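Local structure of F5/8 type C domain protein (Clostridium perfringens, 7JRM) at residues 138-143 with 195-200; 145-150 with 187-192; 202-207 with 216-221. The protein probably binds mucin-type glycans through a family 51 carbohydrate-binding module that forms part of the O-glycopeptidase ZmpB. All coordinates share one frame; numbering follows the deposited sequence.

How the interactions relate
All three interactions lie in the same β-sandwich module, yet each joins its elements differently. Interaction 1 is the partly buried end of the strand pair 134-139 and 199-205, where backbone bonds give way to serine hydroxyls and waters as the chains leave the sheet, beside exposed loop residues. Interaction 2 is a buried, fully paired piece of the facing sheet, with charge and a sandwiched indole on one face and mostly hydrocarbon on the other. Interaction 3 spans the two sheets: it uses strand 199-205 again but has no direct hydrogen bond, only apolar packing and one bridging water. Interior side chains connect them, I200 packing on F146 and V150 on W218, while 145-150 and 216-221 belong to neighbouring strands.

Interaction 1. Residues 138-143 with 195-200; sequences YNSEGY and RNSKEI
Y138 and I200 pair at the fraying end of two antiparallel strands, 134-139 and 199-205, which are neighbours in one sheet of the module's β-sandwich. Their backbones exchange two bonds, Y138 N to I200 O at 2.9 Å and I200 N to Y138 O at 3.1 Å. N139 and E199 follow as a non-hydrogen-bonded pair. One further backbone bond, S140 N to K198 O, is nearly straight at nitrogen (172°), but the donor stands well above the carbonyl plane. It marks the point where the chains leave regular pairing, 138-143 entering a type II turn from S140 to Y143.

Side-chain hydroxyls take over there. S140 OG donates to S197 OG at 2.7 Å, and S197 OG in turn bonds V194 O, making a short relay beside the turn. S140 OG reaches this partner because it sits between its own backbone N and carbonyl carbon (chi1 59°). N139 OD1 accepts from E141 N at 2.9 Å, an Asx turn that steadies the start of the loop, while D171 OD1 receives the amides of K198 and E199.

Packing divides by face. On the inner side, Y138 CB meets I200 CG2 at 3.8 Å, with F223 from the opposite sheet against S140 and I200. On the outer side, the chains of E141 and K198 run alongside each other in the same direction, E141 CG touching K198 CG at 3.9 Å, although their charged ends do not meet.

Three waters add further bridges. One joins Y143 O to N196 N; another accepts from S197 N close to S140 O. Beside the E141 carboxylate, a third donates to E141 OE2 at 3.0 Å and to K198 O at 2.8 Å.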
ATOM      1  N   TYR A 138       0.135  34.425 -21.182  1.00 15.47           N
ATOM      2  CA  TYR A 138      -0.649  33.203 -21.098  1.00 17.18           C
ATOM      3  C   TYR A 138      -1.863  33.421 -20.206  1.00 23.39           C
ATOM      4  O   TYR A 138      -1.838  34.243 -19.283  1.00 16.84           O
ATOM      5  CB  TYR A 138       0.180  32.039 -20.539  1.00 18.00           C
ATOM      6  CG  TYR A 138       1.108  31.387 -21.536  1.00 19.09           C
ATOM      7  CD1 TYR A 138       2.418  31.820 -21.680  1.00 15.95           C
ATOM      8  CD2 TYR A 138       0.675  30.330 -22.326  1.00 17.38           C
ATOM      9  CE1 TYR A 138       3.271  31.223 -22.585  1.00 15.05           C
ATOM     10  CE2 TYR A 138       1.521  29.726 -23.236  1.00 20.68           C
ATOM     11  CZ  TYR A 138       2.818  30.178 -23.361  1.00 17.42           C
ATOM     12  OH  TYR A 138       3.665  29.582 -24.266  1.00 19.75           O
ATOM     13  N   ASN A 139      -2.927  32.675 -20.491  1.00 18.44           N
ATOM     14  CA  ASN A 139      -4.066  32.611 -19.584  1.00 19.50           C
ATOM     15  C   ASN A 139      -3.665  31.810 -18.351  1.00 18.21           C
ATOM     16  O   ASN A 139      -3.272  30.646 -18.462  1.00 16.02           O
ATOM     17  CB  ASN A 139      -5.266  31.974 -20.284  1.00 15.09           C
ATOM     18  CG  ASN A 139      -6.526  31.981 -19.428  1.00 24.34           C
ATOM     19  OD1 ASN A 139      -6.524  31.524 -18.284  1.00 20.45           O
ATOM     20  ND2 ASN A 139      -7.614  32.496 -19.988  1.00 29.89           N
ATOM     21  N   SER A 140      -3.759  32.434 -17.176  1.00 17.42           N
ATOM     22  CA  SER A 140      -3.346  31.807 -15.925  1.00 16.26           C
ATOM     23  C   SER A 140      -4.521  31.537 -14.992  1.00 20.41           C
ATOM     24  O   SER A 140      -4.316  31.310 -13.795  1.00 21.30           O
ATOM     25  CB  SER A 140      -2.298  32.671 -15.222  1.00 19.64           C
ATOM     26  OG  SER A 140      -2.809  33.961 -14.937  1.00 16.24           O
ATOM     27  N   GLU A 141      -5.745  31.553 -15.514  1.00 18.92           N
ATOM     28  CA  GLU A 141      -6.919  31.347 -14.676  1.00 25.44           C
ATOM     29  C   GLU A 141      -6.985  29.904 -14.190  1.00 24.89           C
ATOM     30  O   GLU A 141      -6.857  28.963 -14.980  1.00 22.50           O
ATOM     31  CB  GLU A 141      -8.189  31.705 -15.448  1.00 23.59           C
ATOM     32  CG  GLU A 141      -8.218  33.133 -15.965  1.00 29.17           C
ATOM     33  CD  GLU A 141      -9.558  33.510 -16.563  1.00 30.93           C
ATOM     34  OE1 GLU A 141     -10.595  33.211 -15.935  1.00 33.50           O
ATOM     35  OE2 GLU A 141      -9.574  34.104 -17.662  1.00 27.94           O
ATOM     36  N   GLY A 142      -7.187  29.733 -12.886  1.00 23.34           N
ATOM     37  CA  GLY A 142      -7.300  28.419 -12.290  1.00 25.61           C
ATOM     38  C   GLY A 142      -5.993  27.782 -11.874  1.00 22.51           C
ATOM     39  O   GLY A 142      -6.015  26.686 -11.299  1.00 24.08           O
ATOM     40  N   TYR A 143      -4.862  28.428 -12.135  1.00 20.94           N
ATOM     41  CA  TYR A 143      -3.556  27.887 -11.796  1.00 20.03           C
ATOM     42  C   TYR A 143      -3.030  28.528 -10.518  1.00 16.51           C
ATOM     43  O   TYR A 143      -3.400  29.651 -10.164  1.00 22.03           O
ATOM     44  CB  TYR A 143      -2.568  28.100 -12.943  1.00 18.80           C
ATOM     45  CG  TYR A 143      -2.932  27.340 -14.200  1.00 18.45           C
ATOM     46  CD1 TYR A 143      -2.974  25.952 -14.205  1.00 15.92           C
ATOM     47  CD2 TYR A 143      -3.240  28.009 -15.377  1.00 16.82           C
ATOM     48  CE1 TYR A 143      -3.307  25.250 -15.350  1.00 18.68           C
ATOM     49  CE2 TYR A 143      -3.575  27.316 -16.527  1.00 17.01           C
ATOM     50  CZ  TYR A 143      -3.607  25.937 -16.508  1.00 19.99           C
ATOM     51  OH  TYR A 143      -3.939  25.244 -17.648  1.00 23.37           O
ATOM     52  N   ARG A 195      -1.861  32.552  -7.942  1.00 19.13           N
ATOM     53  CA  ARG A 195      -3.187  32.200  -7.454  1.00 17.92           C
ATOM     54  C   ARG A 195      -4.188  33.313  -7.734  1.00 21.72           C
ATOM     55  O   ARG A 195      -3.907  34.495  -7.514  1.00 16.40           O
ATOM     56  CB  ARG A 195      -3.140  31.910  -5.954  1.00 17.27           C
ATOM     57  CG  ARG A 195      -2.855  30.461  -5.606  1.00 19.34           C
ATOM     58  CD  ARG A 195      -2.854  30.251  -4.101  1.00 24.18           C
ATOM     59  NE  ARG A 195      -1.853  31.081  -3.436  1.00 20.08           N
ATOM     60  CZ  ARG A 195      -1.633  31.080  -2.125  1.00 27.40           C
ATOM     61  NH1 ARG A 195      -2.345  30.292  -1.332  1.00 21.36           N
ATOM     62  NH2 ARG A 195      -0.699  31.866  -1.606  1.00 33.57           N
ATOM     63  N   ASN A 196      -5.366  32.920  -8.225  1.00 19.81           N
ATOM     64  CA  ASN A 196      -6.474  33.843  -8.481  1.00 23.35           C
ATOM     65  C   ASN A 196      -6.066  34.958  -9.440  1.00 19.05           C
ATOM     66  O   ASN A 196      -6.438  36.121  -9.265  1.00 19.21           O
ATOM     67  CB  ASN A 196      -7.026  34.420  -7.176  1.00 22.63           C
ATOM     68  CG  ASN A 196      -7.675  33.365  -6.302  1.00 23.03           C
ATOM     69  OD1 ASN A 196      -8.561  32.635  -6.746  1.00 30.80           O
ATOM     70  ND2 ASN A 196      -7.234  33.279  -5.053  1.00 27.74           N
ATOM     71  N   SER A 197      -5.296  34.602 -10.461  1.00 20.35           N
ATOM     72  CA  SER A 197      -4.877  35.536 -11.493  1.00 21.32           C
ATOM     73  C   SER A 197      -5.545  35.180 -12.814  1.00 22.62           C
ATOM     74  O   SER A 197      -6.134  34.108 -12.977  1.00 22.38           O
ATOM     75  CB  SER A 197      -3.351  35.531 -11.647  1.00 21.37           C
ATOM     76  OG  SER A 197      -2.909  34.361 -12.314  1.00 18.14           O
ATOM     77  N   LYS A 198      -5.451  36.104 -13.765  1.00 22.66           N
ATOM     78  CA  LYS A 198      -5.997  35.897 -15.099  1.00 23.03           C
ATOM     79  C   LYS A 198      -4.944  35.879 -16.193  1.00 18.28           C
ATOM     80  O   LYS A 198      -5.156  35.226 -17.218  1.00 22.26           O
ATOM     81  CB  LYS A 198      -7.038  36.981 -15.425  1.00 27.41           C
ATOM     82  CG  LYS A 198      -8.364  36.791 -14.705  1.00 30.35           C
ATOM     83  CD  LYS A 198      -9.227  38.038 -14.785  1.00 34.69           C
ATOM     84  CE  LYS A 198     -10.533  37.760 -15.510  1.00 37.89           C
ATOM     85  NZ  LYS A 198     -11.029  38.955 -16.246  1.00 40.62           N
ATOM     86  N   GLU A 199      -3.819  36.563 -16.007  1.00 19.82           N
ATOM     87  CA  GLU A 199      -2.770  36.618 -17.013  1.00 18.19           C
ATOM     88  C   GLU A 199      -1.407  36.551 -16.345  1.00 18.34           C
ATOM     89  O   GLU A 199      -1.207  37.101 -15.260  1.00 17.43           O
ATOM     90  CB  GLU A 199      -2.862  37.897 -17.854  1.00 20.99           C
ATOM     91  CG  GLU A 199      -3.981  37.901 -18.878  1.00 19.32           C
ATOM     92  CD  GLU A 199      -3.828  39.016 -19.891  1.00 21.46           C
ATOM     93  OE1 GLU A 199      -3.120  40.002 -19.590  1.00 20.58           O
ATOM     94  OE2 GLU A 199      -4.414  38.908 -20.988  1.00 28.59           O
ATOM     95  N   ILE A 200      -0.474  35.869 -17.004  1.00 17.67           N
ATOM     96  CA  ILE A 200       0.935  35.899 -16.642  1.00 20.57           C
ATOM     97  C   ILE A 200       1.723  36.323 -17.874  1.00 18.02           C
ATOM     98  O   ILE A 200       1.451  35.859 -18.987  1.00 18.36           O
ATOM     99  CB  ILE A 200       1.428  34.540 -16.096  1.00 17.61           C
ATOM    100  CG1 ILE A 200       2.876  34.651 -15.612  1.00 23.92           C
ATOM    101  CG2 ILE A 200       1.272  33.431 -17.134  1.00 21.84           C
ATOM    102  CD1 ILE A 200       3.457  33.348 -15.110  1.00 21.33           C
TER
HETATM  103  O   HOH W   1      -5.169  31.863 -11.255  1.00 22.75           O
HETATM  104  O   HOH W   2      -7.210  35.143 -19.154  1.00 30.85           O
HETATM  105  O   HOH W   3      -6.052  30.295  -8.569  1.00 22.01           O

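Interaction 2. Residues 145-150 with 187-192; sequences IFDTWV and KKRLVV
D147 and R189 form a side-on salt bridge, NE and NH2 of the arginine each taking one carboxylate oxygen. R189 NH2 to D147 OD2 is the shorter and straighter arm (2.7 Å, 168°) and lies in the guanidinium plane; R189 NE reaches the syn lone pair of D147 OD1 at 3.1 Å. The two flat groups are turned 33° apart. R224 also binds D147 OD2, and A15 O accepts from R189 NH2, tying this face to strand 14-16 of the N-terminal sheet.

W149 is enclosed from both faces. K187 CE sits over the centre of its six-membered ring, 3.5 Å from the centroid, and K187 NZ makes a cation-pi contact from the same side while bonding N116. Against the opposite face R189 CB rests nearer the rim, 3.9 Å from that centroid.

The backbones that carry these groups, strands 145-152 and 188-193, are antiparallel neighbours in one sheet of the β-sandwich, with hydrogen-bonded pairs F146-V192, T148-L190 and V150-K188.

Packing follows the two faces. V191 CG2 lies against D147 OD1 at 3.4 Å, and V191 CG1 meets I145 CG2 at 3.7 Å. On the other face, V150 CG1 touches L190 CD1 at 4.1 Å, V192 CG2 lies at the edge of the F146 ring, nearest CD2, and strands 163-170 and 173-182 cover them from the opposing sheet.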
ATOM      1  N   ILE A 145       0.679  27.898  -9.210  1.00 13.78           N
ATOM      2  CA  ILE A 145       2.117  28.137  -9.169  1.00 17.61           C
ATOM      3  C   ILE A 145       2.666  28.103 -10.587  1.00 14.75           C
ATOM      4  O   ILE A 145       2.290  27.241 -11.389  1.00 13.97           O
ATOM      5  CB  ILE A 145       2.832  27.094  -8.281  1.00 14.82           C
ATOM      6  CG1 ILE A 145       2.550  27.367  -6.802  1.00 17.53           C
ATOM      7  CG2 ILE A 145       4.332  27.076  -8.546  1.00 15.79           C
ATOM      8  CD1 ILE A 145       3.154  28.658  -6.296  1.00 16.37           C
ATOM      9  N   PHE A 146       3.550  29.047 -10.901  1.00 13.19           N
ATOM     10  CA  PHE A 146       4.313  29.035 -12.141  1.00 10.84           C
ATOM     11  C   PHE A 146       5.767  28.707 -11.828  1.00 15.25           C
ATOM     12  O   PHE A 146       6.387  29.365 -10.987  1.00 13.48           O
ATOM     13  CB  PHE A 146       4.221  30.375 -12.871  1.00 12.78           C
ATOM     14  CG  PHE A 146       5.160  30.487 -14.036  1.00 12.90           C
ATOM     15  CD1 PHE A 146       4.974  29.709 -15.168  1.00 13.78           C
ATOM     16  CD2 PHE A 146       6.235  31.358 -13.997  1.00 13.08           C
ATOM     17  CE1 PHE A 146       5.840  29.804 -16.242  1.00 13.65           C
ATOM     18  CE2 PHE A 146       7.103  31.459 -15.069  1.00 15.43           C
ATOM     19  CZ  PHE A 146       6.905  30.679 -16.193  1.00 14.40           C
ATOM     20  N   ASP A 147       6.303  27.697 -12.509  1.00 13.74           N
ATOM     21  CA  ASP A 147       7.651  27.204 -12.265  1.00 11.68           C
ATOM     22  C   ASP A 147       8.391  27.097 -13.590  1.00 14.31           C
ATOM     23  O   ASP A 147       7.830  26.621 -14.582  1.00 11.79           O
ATOM     24  CB  ASP A 147       7.610  25.839 -11.563  1.00 15.72           C
ATOM     25  CG  ASP A 147       8.961  25.410 -11.030  1.00 16.79           C
ATOM     26  OD1 ASP A 147       9.909  26.221 -11.078  1.00 18.62           O
ATOM     27  OD2 ASP A 147       9.070  24.260 -10.555  1.00 17.04           O
ATOM     28  N   THR A 148       9.648  27.536 -13.606  1.00 13.92           N
ATOM     29  CA  THR A 148      10.410  27.550 -14.846  1.00 12.98           C
ATOM     30  C   THR A 148      11.900  27.659 -14.549  1.00 16.37           C
ATOM     31  O   THR A 148      12.305  28.180 -13.507  1.00 15.23           O
ATOM     32  CB  THR A 148       9.979  28.709 -15.757  1.00 12.19           C
ATOM     33  OG1 THR A 148      10.639  28.598 -17.024  1.00  9.72           O
ATOM     34  CG2 THR A 148      10.334  30.049 -15.126  1.00 11.47           C
ATOM     35  N   TRP A 149      12.700  27.144 -15.478  1.00 14.83           N
ATOM     36  CA  TRP A 149      14.123  27.433 -15.555  1.00 12.44           C
ATOM     37  C   TRP A 149      14.351  28.488 -16.631  1.00 13.08           C
ATOM     38  O   TRP A 149      13.650  28.522 -17.645  1.00 11.88           O
ATOM     39  CB  TRP A 149      14.934  26.178 -15.887  1.00 12.68           C
ATOM     40  CG  TRP A 149      14.989  25.151 -14.792  1.00 16.75           C
ATOM     41  CD1 TRP A 149      14.310  23.969 -14.744  1.00 20.42           C
ATOM     42  CD2 TRP A 149      15.784  25.206 -13.600  1.00 16.95           C
ATOM     43  NE1 TRP A 149      14.625  23.287 -13.593  1.00 19.61           N
ATOM     44  CE2 TRP A 149      15.528  24.025 -12.873  1.00 19.99           C
ATOM     45  CE3 TRP A 149      16.682  26.139 -13.074  1.00 18.16           C
ATOM     46  CZ2 TRP A 149      16.136  23.754 -11.649  1.00 22.80           C
ATOM     47  CZ3 TRP A 149      17.286  25.867 -11.858  1.00 21.58           C
ATOM     48  CH2 TRP A 149      17.011  24.685 -11.159  1.00 20.40           C
ATOM     49  N   VAL A 150      15.333  29.359 -16.402  1.00 11.19           N
ATOM     50  CA  VAL A 150      15.645  30.427 -17.343  1.00 12.09           C
ATOM     51  C   VAL A 150      17.152  30.502 -17.540  1.00 12.06           C
ATOM     52  O   VAL A 150      17.933  30.110 -16.667  1.00 11.70           O
ATOM     53  CB  VAL A 150      15.093  31.793 -16.879  1.00 12.66           C
ATOM     54  CG1 VAL A 150      13.571  31.790 -16.901  1.00 11.33           C
ATOM     55  CG2 VAL A 150      15.617  32.142 -15.495  1.00 13.38           C
ATOM     56  N   LYS A 187      21.801  28.206 -15.051  1.00 14.88           N
ATOM     57  CA  LYS A 187      20.362  28.408 -15.145  1.00 18.10           C
ATOM     58  C   LYS A 187      19.767  28.747 -13.783  1.00 16.57           C
ATOM     59  O   LYS A 187      20.201  28.233 -12.748  1.00 11.48           O
ATOM     60  CB  LYS A 187      19.689  27.161 -15.724  1.00 15.26           C
ATOM     61  CG  LYS A 187      19.795  25.922 -14.847  1.00 13.33           C
ATOM     62  CD  LYS A 187      19.097  24.731 -15.487  1.00 16.81           C
ATOM     63  CE  LYS A 187      18.866  23.614 -14.479  1.00 15.97           C
ATOM     64  NZ  LYS A 187      20.105  23.273 -13.725  1.00 14.44           N
ATOM     65  N   LYS A 188      18.772  29.629 -13.790  1.00 14.84           N
ATOM     66  CA  LYS A 188      18.097  30.071 -12.580  1.00 14.22           C
ATOM     67  C   LYS A 188      16.649  29.599 -12.588  1.00 16.36           C
ATOM     68  O   LYS A 188      16.029  29.459 -13.646  1.00 14.87           O
ATOM     69  CB  LYS A 188      18.147  31.597 -12.447  1.00 17.46           C
ATOM     70  CG  LYS A 188      19.514  32.149 -12.072  1.00 18.75           C
ATOM     71  CD  LYS A 188      19.516  33.670 -12.088  1.00 22.55           C
ATOM     72  CE  LYS A 188      20.921  34.227 -11.919  1.00 21.58           C
ATOM     73  NZ  LYS A 188      21.536  33.809 -10.628  1.00 30.86           N
ATOM     74  N   ARG A 189      16.116  29.356 -11.395  1.00 14.43           N
ATOM     75  CA  ARG A 189      14.750  28.882 -11.229  1.00 16.43           C
ATOM     76  C   ARG A 189      13.858  30.016 -10.743  1.00 18.21           C
ATOM     77  O   ARG A 189      14.266  30.824  -9.903  1.00 15.73           O
ATOM     78  CB  ARG A 189      14.692  27.714 -10.241  1.00 19.92           C
ATOM     79  CG  ARG A 189      13.350  27.000 -10.198  1.00 18.97           C
ATOM     80  CD  ARG A 189      13.416  25.758  -9.323  1.00 23.35           C
ATOM     81  NE  ARG A 189      12.178  24.986  -9.371  1.00 25.00           N
ATOM     82  CZ  ARG A 189      11.823  24.084  -8.460  1.00 26.32           C
ATOM     83  NH1 ARG A 189      12.614  23.835  -7.426  1.00 25.73           N
ATOM     84  NH2 ARG A 189      10.676  23.428  -8.585  1.00 27.48           N
ATOM     85  N   LEU A 190      12.640  30.072 -11.277  1.00 17.39           N
ATOM     86  CA  LEU A 190      11.647  31.063 -10.882  1.00 15.22           C
ATOM     87  C   LEU A 190      10.356  30.341 -10.527  1.00 18.03           C
ATOM     88  O   LEU A 190       9.775  29.654 -11.372  1.00 14.68           O
ATOM     89  CB  LEU A 190      11.402  32.084 -11.998  1.00 14.27           C
ATOM     90  CG  LEU A 190      12.597  32.933 -12.437  1.00 19.82           C
ATOM     91  CD1 LEU A 190      12.210  33.848 -13.589  1.00  9.52           C
ATOM     92  CD2 LEU A 190      13.148  33.740 -11.270  1.00 14.92           C
ATOM     93  N   VAL A 191       9.915  30.496  -9.282  1.00 10.22           N
ATOM     94  CA  VAL A 191       8.680  29.894  -8.788  1.00 16.01           C
ATOM     95  C   VAL A 191       7.786  31.031  -8.318  1.00 17.15           C
ATOM     96  O   VAL A 191       8.086  31.689  -7.312  1.00 12.83           O
ATOM     97  CB  VAL A 191       8.939  28.887  -7.659  1.00 14.37           C
ATOM     98  CG1 VAL A 191       7.638  28.229  -7.230  1.00 16.17           C
ATOM     99  CG2 VAL A 191       9.949  27.840  -8.105  1.00 14.78           C
ATOM    100  N   VAL A 192       6.689  31.265  -9.036  1.00 14.30           N
ATOM    101  CA  VAL A 192       5.853  32.445  -8.843  1.00 14.96           C
ATOM    102  C   VAL A 192       4.452  32.010  -8.433  1.00 16.24           C
ATOM    103  O   VAL A 192       3.868  31.111  -9.049  1.00 13.01           O
ATOM    104  CB  VAL A 192       5.798  33.313 -10.113  1.00 15.19           C
ATOM    105  CG1 VAL A 192       5.048  34.609  -9.840  1.00 17.41           C
ATOM    106  CG2 VAL A 192       7.203  33.598 -10.620  1.00 11.66           C
TER

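Interaction 3. Residues 202-207 with 216-221; sequences LVVDVA and ADWADA. With CA (calcium ion), chain B.
W218 lays one face of its indole against L202, whose CB stands 3.7 Å from the centroid of the six-membered ring, displaced toward the rim. The nearest approach is L202 CB to W218 CZ2 at 3.4 Å, and the two methyls of L202 continue over the same ring more loosely. Having CG anti to its carbonyl carbon (chi1 -58°), W218 extends the indole toward strand 199-205, with which its own strand shares no backbone bond. The strand axes come no closer than 9.1 Å.

V204 fills in next to the indole. Its CG2 comes within 3.5 Å of W218 NE1, while the other branch, CG1, meets A216 CB at 3.6 Å. One valine thus touches two residues of the facing strand through separate methyls. F166 adds an edge-to-face contact to W218, and V150 packs against it as well.

The indole N-H of the buried W218 has a partner: W218 NE1 donates to a water at 3.1 Å, which donates in turn to L202 O at 2.8 Å. This water gives the segments a polar link, where no direct hydrogen bond joins them.

Beyond D205 the chain leaves the sheet. D205 OD1 accepts from V206 N, and the loop carries V206 O to a calcium ion at 2.4 Å. S163 O, D208 O, G210 O, D214 OD2 and water also bind the metal, so it gathers the loop between the two segments and the start of strand 163-170. An apolar seam between facing sheets with calcium bound in loops at one end is characteristic of galactose-binding-like β-sandwiches, consistent with a carbohydrate-binding module.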
ATOM      1  N   LEU A 202       5.506  36.733 -19.488  1.00 13.94           N
ATOM      2  CA  LEU A 202       6.906  36.334 -19.424  1.00 13.47           C
ATOM      3  C   LEU A 202       7.729  37.301 -20.267  1.00 13.17           C
ATOM      4  O   LEU A 202       7.539  37.385 -21.485  1.00 15.97           O
ATOM      5  CB  LEU A 202       7.078  34.898 -19.913  1.00 10.06           C
ATOM      6  CG  LEU A 202       6.155  33.860 -19.269  1.00 15.96           C
ATOM      7  CD1 LEU A 202       6.464  32.471 -19.802  1.00 13.78           C
ATOM      8  CD2 LEU A 202       6.275  33.897 -17.753  1.00 12.32           C
ATOM      9  N   VAL A 203       8.642  38.023 -19.621  1.00 14.18           N
ATOM     10  CA  VAL A 203       9.377  39.115 -20.249  1.00 15.65           C
ATOM     11  C   VAL A 203      10.863  38.783 -20.245  1.00 12.14           C
ATOM     12  O   VAL A 203      11.419  38.404 -19.207  1.00 15.63           O
ATOM     13  CB  VAL A 203       9.115  40.454 -19.537  1.00 15.10           C
ATOM     14  CG1 VAL A 203      10.029  41.539 -20.087  1.00 19.03           C
ATOM     15  CG2 VAL A 203       7.655  40.853 -19.688  1.00 17.86           C
ATOM     16  N   VAL A 204      11.498  38.931 -21.404  1.00 15.97           N
ATOM     17  CA  VAL A 204      12.940  38.770 -21.559  1.00 13.56           C
ATOM     18  C   VAL A 204      13.481  40.120 -22.011  1.00 16.01           C
ATOM     19  O   VAL A 204      13.325  40.501 -23.178  1.00 14.74           O
ATOM     20  CB  VAL A 204      13.298  37.664 -22.558  1.00 14.88           C
ATOM     21  CG1 VAL A 204      14.809  37.531 -22.681  1.00 11.70           C
ATOM     22  CG2 VAL A 204      12.671  36.343 -22.140  1.00 12.42           C
ATOM     23  N   ASP A 205      14.114  40.851 -21.100  1.00 19.41           N
ATOM     24  CA  ASP A 205      14.668  42.154 -21.431  1.00 18.41           C
ATOM     25  C   ASP A 205      16.066  42.008 -22.030  1.00 17.99           C
ATOM     26  O   ASP A 205      16.677  40.938 -22.006  1.00 15.63           O
ATOM     27  CB  ASP A 205      14.697  43.060 -20.200  1.00 18.51           C
ATOM     28  CG  ASP A 205      14.390  44.505 -20.538  1.00 20.66           C
ATOM     29  OD1 ASP A 205      14.685  44.924 -21.678  1.00 17.71           O
ATOM     30  OD2 ASP A 205      13.851  45.222 -19.669  1.00 26.41           O
ATOM     31  N   VAL A 206      16.576  43.118 -22.567  1.00 17.77           N
ATOM     32  CA  VAL A 206      17.780  43.071 -23.392  1.00 19.24           C
ATOM     33  C   VAL A 206      19.079  43.242 -22.611  1.00 20.43           C
ATOM     34  O   VAL A 206      20.151  42.937 -23.152  1.00 20.52           O
ATOM     35  CB  VAL A 206      17.709  44.135 -24.501  1.00 22.69           C
ATOM     36  CG1 VAL A 206      16.488  43.905 -25.377  1.00 18.34           C
ATOM     37  CG2 VAL A 206      17.680  45.531 -23.895  1.00 18.47           C
ATOM     38  N   ALA A 207      19.018  43.721 -21.367  1.00 21.45           N
ATOM     39  CA  ALA A 207      20.208  43.966 -20.533  1.00 23.37           C
ATOM     40  C   ALA A 207      21.146  44.884 -21.317  1.00 21.94           C
ATOM     41  O   ALA A 207      20.697  45.927 -21.814  1.00 25.58           O
ATOM     42  CB  ALA A 207      20.804  42.637 -20.089  1.00 19.91           C
ATOM     43  N   ALA A 216      17.063  33.208 -25.469  1.00 13.96           N
ATOM     44  CA  ALA A 216      16.623  32.946 -24.107  1.00 13.34           C
ATOM     45  C   ALA A 216      15.585  31.835 -24.096  1.00 12.53           C
ATOM     46  O   ALA A 216      14.756  31.738 -25.006  1.00 17.00           O
ATOM     47  CB  ALA A 216      16.042  34.207 -23.459  1.00  9.81           C
ATOM     48  N   ASP A 217      15.630  31.003 -23.057  1.00 13.24           N
ATOM     49  CA  ASP A 217      14.718  29.878 -22.909  1.00 14.56           C
ATOM     50  C   ASP A 217      13.940  29.986 -21.607  1.00 13.57           C
ATOM     51  O   ASP A 217      14.510  30.288 -20.554  1.00 13.26           O
ATOM     52  CB  ASP A 217      15.464  28.539 -22.922  1.00 14.39           C
ATOM     53  CG  ASP A 217      16.229  28.305 -24.200  1.00 17.40           C
ATOM     54  OD1 ASP A 217      15.773  28.769 -25.266  1.00 14.93           O
ATOM     55  OD2 ASP A 217      17.282  27.642 -24.134  1.00 13.40           O
ATOM     56  N   TRP A 218      12.635  29.734 -21.691  1.00 12.53           N
ATOM     57  CA  TRP A 218      11.820  29.426 -20.518  1.00 12.92           C
ATOM     58  C   TRP A 218      11.745  27.904 -20.437  1.00 14.10           C
ATOM     59  O   TRP A 218      10.800  27.270 -20.904  1.00 14.06           O
ATOM     60  CB  TRP A 218      10.438  30.068 -20.621  1.00 10.12           C
ATOM     61  CG  TRP A 218      10.467  31.559 -20.774  1.00  8.76           C
ATOM     62  CD1 TRP A 218      10.513  32.263 -21.941  1.00  9.33           C
ATOM     63  CD2 TRP A 218      10.443  32.530 -19.720  1.00 11.39           C
ATOM     64  NE1 TRP A 218      10.522  33.612 -21.681  1.00  7.54           N
ATOM     65  CE2 TRP A 218      10.480  33.802 -20.324  1.00 10.81           C
ATOM     66  CE3 TRP A 218      10.395  32.447 -18.325  1.00 11.69           C
ATOM     67  CZ2 TRP A 218      10.475  34.982 -19.581  1.00  9.73           C
ATOM     68  CZ3 TRP A 218      10.388  33.619 -17.590  1.00 12.28           C
ATOM     69  CH2 TRP A 218      10.426  34.870 -18.220  1.00 11.69           C
ATOM     70  N   ALA A 219      12.780  27.315 -19.845  1.00 12.02           N
ATOM     71  CA  ALA A 219      12.944  25.866 -19.856  1.00 15.13           C
ATOM     72  C   ALA A 219      12.044  25.210 -18.817  1.00 14.92           C
ATOM     73  O   ALA A 219      12.019  25.624 -17.653  1.00 14.09           O
ATOM     74  CB  ALA A 219      14.403  25.495 -19.601  1.00 13.98           C
ATOM     75  N   ASP A 220      11.308  24.181 -19.245  1.00 15.58           N
ATOM     76  CA  ASP A 220      10.399  23.429 -18.380  1.00 17.96           C
ATOM     77  C   ASP A 220       9.345  24.332 -17.745  1.00 15.53           C
ATOM     78  O   ASP A 220       8.835  24.037 -16.661  1.00 16.71           O
ATOM     79  CB  ASP A 220      11.168  22.661 -17.299  1.00 17.14           C
ATOM     80  CG  ASP A 220      10.563  21.302 -17.006  1.00 28.10           C
ATOM     81  OD1 ASP A 220      10.558  20.442 -17.913  1.00 23.06           O
ATOM     82  OD2 ASP A 220      10.098  21.090 -15.866  1.00 29.35           O
ATOM     83  N   ALA A 221       9.016  25.438 -18.413  1.00 14.25           N
ATOM     84  CA  ALA A 221       8.019  26.368 -17.900  1.00 16.58           C
ATOM     85  C   ALA A 221       6.660  25.688 -17.824  1.00 17.15           C
ATOM     86  O   ALA A 221       6.153  25.182 -18.829  1.00 15.02           O
ATOM     87  CB  ALA A 221       7.950  27.609 -18.789  1.00 15.12           C
TER
HETATM   88 CA    CA B1701      21.634  41.663 -24.465  1.00 19.53          CA
HETATM   89  O   HOH W   4       9.279  36.060 -23.210  1.00 14.38           O
HETATM   90  O   HOH W   5      23.313  41.245 -26.143  1.00 17.76           O